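Local structure of solute binding protein MsmE (Bacillus subtilis subsp. subtilis str. 168, 4R6H) at residues A[242-245]-A[246-250]; A[397-401]-A[402-406]. The protein binds melibiose, raffinose and stachyose as the solute-binding component of the MelEDC-MsmX ABC transporter, which imports these sugars. All blocks are in the same frame, centred on the assembly; numbering follows the deposited sequence.

Contact 1 (A[242-245]-A[246-250]); sequences KLIN and IDAVT
Both N245 and D247 set CG between their own backbone N and carbonyl carbon (chi1 42° and 71°), and these rotations bring an amide and a carboxylate together across one intervening residue. N245 ND2 donates to D247 OD1 at 3.0 Å in a fairly straight bond. The acceptor lies close to the amide plane of N245, yet the amide reaches OD1 from above the carboxylate plane, the two flat groups standing 79° apart. The other end of the amide is engaged too: N245 OD1 accepts from the backbone N of F186, just beyond strand 182-185, so the side-chain amide is gripped at both ends and its flip state is fixed. The backbone also closes on itself, A248 N donating to N245 O at 3.1 Å. A248 CB points back toward 242-245 and lies 4.0 Å from N245 ND2; I244 CD1 brushes the same methyl at 4.2 Å, and the I244 side chain also packs on F184 and on M238 of helix 229-240. N245 to A248 form a type I beta turn, closed by that backbone bond and here with its first and third side chains bonded to each other, in the loop that follows helix 229-240.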
loop_
_atom_site.group_PDB
_atom_site.type_symbol
_atom_site.label_atom_id
_atom_site.label_comp_id
_atom_site.label_asym_id
_atom_site.label_seq_id
_atom_site.Cartn_x
_atom_site.Cartn_y
_atom_site.Cartn_z
ATOM N N LYS A 242 -27.060 -3.302 5.088
ATOM C CA LYS A 242 -26.460 -4.303 5.970
ATOM C C LYS A 242 -25.483 -5.180 5.206
ATOM O O LYS A 242 -25.422 -6.400 5.422
ATOM C CB LYS A 242 -27.542 -5.130 6.689
ATOM C CG LYS A 242 -28.508 -4.253 7.503
ATOM C CD LYS A 242 -29.802 -3.999 6.729
ATOM C CE LYS A 242 -30.691 -2.960 7.397
ATOM N NZ LYS A 242 -31.057 -3.332 8.789
ATOM N N LEU A 243 -24.711 -4.547 4.326
ATOM C CA LEU A 243 -23.670 -5.290 3.556
ATOM C C LEU A 243 -22.315 -5.189 4.237
ATOM O O LEU A 243 -21.392 -5.909 3.878
ATOM C CB LEU A 243 -23.564 -4.758 2.175
ATOM C CG LEU A 243 -24.903 -4.701 1.421
ATOM C CD1 LEU A 243 -24.747 -4.136 0.025
ATOM C CD2 LEU A 243 -25.556 -6.071 1.424
ATOM N N ILE A 244 -22.190 -4.278 5.189
ATOM C CA ILE A 244 -21.045 -4.220 6.086
ATOM C C ILE A 244 -21.472 -4.677 7.476
ATOM O O ILE A 244 -22.678 -4.869 7.753
ATOM C CB ILE A 244 -20.312 -2.842 6.039
ATOM C CG1 ILE A 244 -21.244 -1.705 6.463
ATOM C CG2 ILE A 244 -19.731 -2.586 4.650
ATOM C CD1 ILE A 244 -20.506 -0.416 6.800
ATOM N N ASN A 245 -20.508 -4.939 8.339
ATOM C CA ASN A 245 -20.814 -5.320 9.677
ATOM C C ASN A 245 -21.574 -4.222 10.442
ATOM O O ASN A 245 -21.232 -3.046 10.388
ATOM C CB ASN A 245 -19.578 -5.767 10.469
ATOM C CG ASN A 245 -18.336 -4.904 10.260
ATOM O OD1 ASN A 245 -17.999 -4.543 9.138
ATOM N ND2 ASN A 245 -17.620 -4.642 11.336
ATOM N N ILE A 246 -22.583 -4.669 11.174
ATOM C CA ILE A 246 -23.421 -3.787 11.994
ATOM C C ILE A 246 -22.617 -3.005 13.018
ATOM O O ILE A 246 -22.939 -1.843 13.287
ATOM C CB ILE A 246 -24.578 -4.601 12.670
ATOM C CG1 ILE A 246 -25.634 -3.668 13.291
ATOM C CG2 ILE A 246 -24.053 -5.561 13.712
ATOM C CD1 ILE A 246 -26.402 -2.836 12.284
ATOM N N ASP A 247 -21.546 -3.615 13.538
ATOM C CA ASP A 247 -20.663 -3.032 14.534
ATOM C C ASP A 247 -19.440 -2.342 13.941
ATOM O O ASP A 247 -18.454 -2.185 14.622
ATOM C CB ASP A 247 -20.227 -4.081 15.567
ATOM C CG ASP A 247 -19.248 -5.135 14.999
ATOM O OD1 ASP A 247 -19.228 -5.318 13.771
ATOM O OD2 ASP A 247 -18.511 -5.754 15.814
ATOM N N ALA A 248 -19.519 -1.920 12.678
ATOM C CA ALA A 248 -18.348 -1.313 12.010
ATOM C C ALA A 248 -17.704 -0.202 12.815
ATOM O O ALA A 248 -16.474 -0.198 12.971
ATOM C CB ALA A 248 -18.680 -0.848 10.610
ATOM N N VAL A 249 -18.502 0.698 13.390
ATOM C CA VAL A 249 -17.964 1.788 14.207
ATOM C C VAL A 249 -17.128 1.344 15.422
ATOM O O VAL A 249 -16.245 2.063 15.851
ATOM C CB VAL A 249 -19.132 2.740 14.663
ATOM C CG1 VAL A 249 -18.800 3.523 15.929
ATOM C CG2 VAL A 249 -19.485 3.691 13.536
ATOM N N THR A 250 -17.393 0.170 15.981
ATOM C CA THR A 250 -16.654 -0.314 17.141
ATOM C C THR A 250 -15.747 -1.522 16.882
ATOM O O THR A 250 -15.002 -1.942 17.770
ATOM C CB THR A 250 -17.599 -0.715 18.301
ATOM O OG1 THR A 250 -18.608 -1.591 17.810
ATOM C CG2 THR A 250 -18.282 0.504 18.901
#

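Contact 2 (A[397-401]-A[402-406]); sequences DILAP and QDISQ
Apolar contact joins L399 and I404 across the start of helix 401-420: L399 CB meets I404 CG1 at 3.8 Å, and L399 CD1 crosses over the same carbon at an angle, 4.0 Å away. I404 holds CG1 beside its backbone N (chi1 -71°), which also lays that branch against the carbonyl of A400, with CG1 3.5 Å from A400 O. Its side chain also packs on V390 and L394 of helix 383-395. An alanine in place of I404 would probably open a gap between L399 and those two residues, leaving the leucine side chain less firmly fixed. Backbone bonds start the helix: I404 N donates to A400 O at 3.1 Å, whereas S405 N reaches P401 O only weakly at 3.5 Å. A water adds a polar contact, accepting from A400 N at 2.8 Å; its approach to D403 OD2 is doubtfully short. S405 turns its hydroxyl to T229, tying this first turn to helix 229-240. Chemically, A400 at the N-cap has no side-chain oxygen to offer, and its N-H may be linked to the D403 carboxylate through water; the negative charge of D403 near the helix N-terminus would probably be favourable to the helix dipole.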
loop_
_atom_site.group_PDB
_atom_site.type_symbol
_atom_site.label_atom_id
_atom_site.label_comp_id
_atom_site.label_asym_id
_atom_site.label_seq_id
_atom_site.Cartn_x
_atom_site.Cartn_y
_atom_site.Cartn_z
ATOM N N ASP A 397 -23.062 7.922 11.408
ATOM C CA ASP A 397 -24.269 8.687 11.100
ATOM C C ASP A 397 -24.166 10.150 11.522
ATOM O O ASP A 397 -25.197 10.846 11.694
ATOM C CB ASP A 397 -25.547 8.038 11.684
ATOM C CG ASP A 397 -25.837 6.661 11.101
ATOM O OD1 ASP A 397 -25.317 6.336 10.017
ATOM O OD2 ASP A 397 -26.599 5.899 11.734
ATOM N N ILE A 398 -22.939 10.645 11.605
ATOM C CA ILE A 398 -22.676 12.057 11.944
ATOM C C ILE A 398 -22.712 12.953 10.682
ATOM O O ILE A 398 -23.235 14.072 10.737
ATOM C CB ILE A 398 -21.345 12.223 12.678
ATOM C CG1 ILE A 398 -21.374 11.483 14.020
ATOM C CG2 ILE A 398 -21.012 13.695 12.903
ATOM C CD1 ILE A 398 -20.007 11.245 14.618
ATOM N N LEU A 399 -22.168 12.462 9.553
ATOM C CA LEU A 399 -22.107 13.216 8.303
ATOM C C LEU A 399 -22.769 12.409 7.195
ATOM O O LEU A 399 -22.582 11.186 7.126
ATOM C CB LEU A 399 -20.674 13.470 7.869
ATOM C CG LEU A 399 -19.876 14.447 8.701
ATOM C CD1 LEU A 399 -18.526 14.711 8.038
ATOM C CD2 LEU A 399 -20.654 15.739 8.937
ATOM N N ALA A 400 -23.460 13.115 6.306
ATOM C CA ALA A 400 -24.097 12.536 5.117
ATOM C C ALA A 400 -23.168 12.684 3.911
ATOM O O ALA A 400 -22.288 13.543 3.889
ATOM C CB ALA A 400 -25.412 13.271 4.852
ATOM N N PRO A 401 -23.347 11.822 2.874
ATOM C CA PRO A 401 -22.426 11.864 1.739
ATOM C C PRO A 401 -22.190 13.224 1.093
ATOM O O PRO A 401 -21.045 13.554 0.781
ATOM C CB PRO A 401 -23.087 10.905 0.741
ATOM C CG PRO A 401 -23.762 9.920 1.599
ATOM C CD PRO A 401 -24.316 10.712 2.751
ATOM N N GLN A 402 -23.264 14.001 0.862
ATOM C CA GLN A 402 -23.066 15.321 0.228
ATOM C C GLN A 402 -22.201 16.276 1.071
ATOM O O GLN A 402 -21.340 17.005 0.552
ATOM C CB GLN A 402 -24.421 15.978 -0.105
ATOM C CG GLN A 402 -25.316 15.166 -1.054
ATOM C CD GLN A 402 -24.695 14.860 -2.426
ATOM O OE1 GLN A 402 -23.869 15.610 -2.912
ATOM N NE2 GLN A 402 -25.078 13.729 -3.030
ATOM N N ASP A 403 -22.378 16.228 2.387
ATOM C CA ASP A 403 -21.591 17.074 3.272
ATOM C C ASP A 403 -20.123 16.649 3.380
ATOM O O ASP A 403 -19.227 17.465 3.580
ATOM C CB ASP A 403 -22.262 17.124 4.646
ATOM C CG ASP A 403 -23.683 17.701 4.557
ATOM O OD1 ASP A 403 -23.875 18.683 3.800
ATOM O OD2 ASP A 403 -24.602 17.165 5.200
ATOM N N ILE A 404 -19.860 15.359 3.215
ATOM C CA ILE A 404 -18.475 14.857 3.212
ATOM C C ILE A 404 -17.630 15.438 2.075
ATOM O O ILE A 404 -16.484 15.821 2.256
ATOM C CB ILE A 404 -18.478 13.308 3.188
ATOM C CG1 ILE A 404 -18.966 12.826 4.552
ATOM C CG2 ILE A 404 -17.097 12.754 2.866
ATOM C CD1 ILE A 404 -19.335 11.372 4.612
ATOM N N SER A 405 -18.180 15.499 0.873
ATOM C CA SER A 405 -17.416 16.020 -0.240
ATOM C C SER A 405 -17.078 17.483 -0.022
ATOM O O SER A 405 -16.016 17.933 -0.395
ATOM C CB SER A 405 -18.159 15.800 -1.553
ATOM O OG SER A 405 -18.194 14.398 -1.790
ATOM N N GLN A 406 -17.949 18.215 0.661
ATOM C CA GLN A 406 -17.641 19.608 0.919
ATOM C C GLN A 406 -16.485 19.746 1.915
ATOM O O GLN A 406 -15.548 20.536 1.699
ATOM C CB GLN A 406 -18.891 20.328 1.387
ATOM C CG GLN A 406 -19.913 20.405 0.261
ATOM C CD GLN A 406 -21.147 21.180 0.648
ATOM O OE1 GLN A 406 -21.510 22.159 -0.003
ATOM N NE2 GLN A 406 -21.799 20.748 1.717
HETATM O O HOH W 1 -24.062 15.750 7.114
#

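Contacts 1 and 2 lie on the same side of the chain's centre, their own centres 18 Å apart and their nearest atoms about 6 Å apart without touching. Helix 229-240 connects them: segment 242-250 follows its C-terminal end, while in contact 2 P401 and I404 lean on S232, and Q402 on T229 and E233. D397 makes a salt bridge to K236 and a hydrogen bond to Q239, a residue that I244 of contact 1 also touches. Between the two loops, V249 packs on A396. Both sites sit peripherally, 24 and 26 Å from the centre of the chain: contact 1 in the loop after helix 229-240, contact 2 where the start of helix 401-420 packs on helices 229-240 and 383-395.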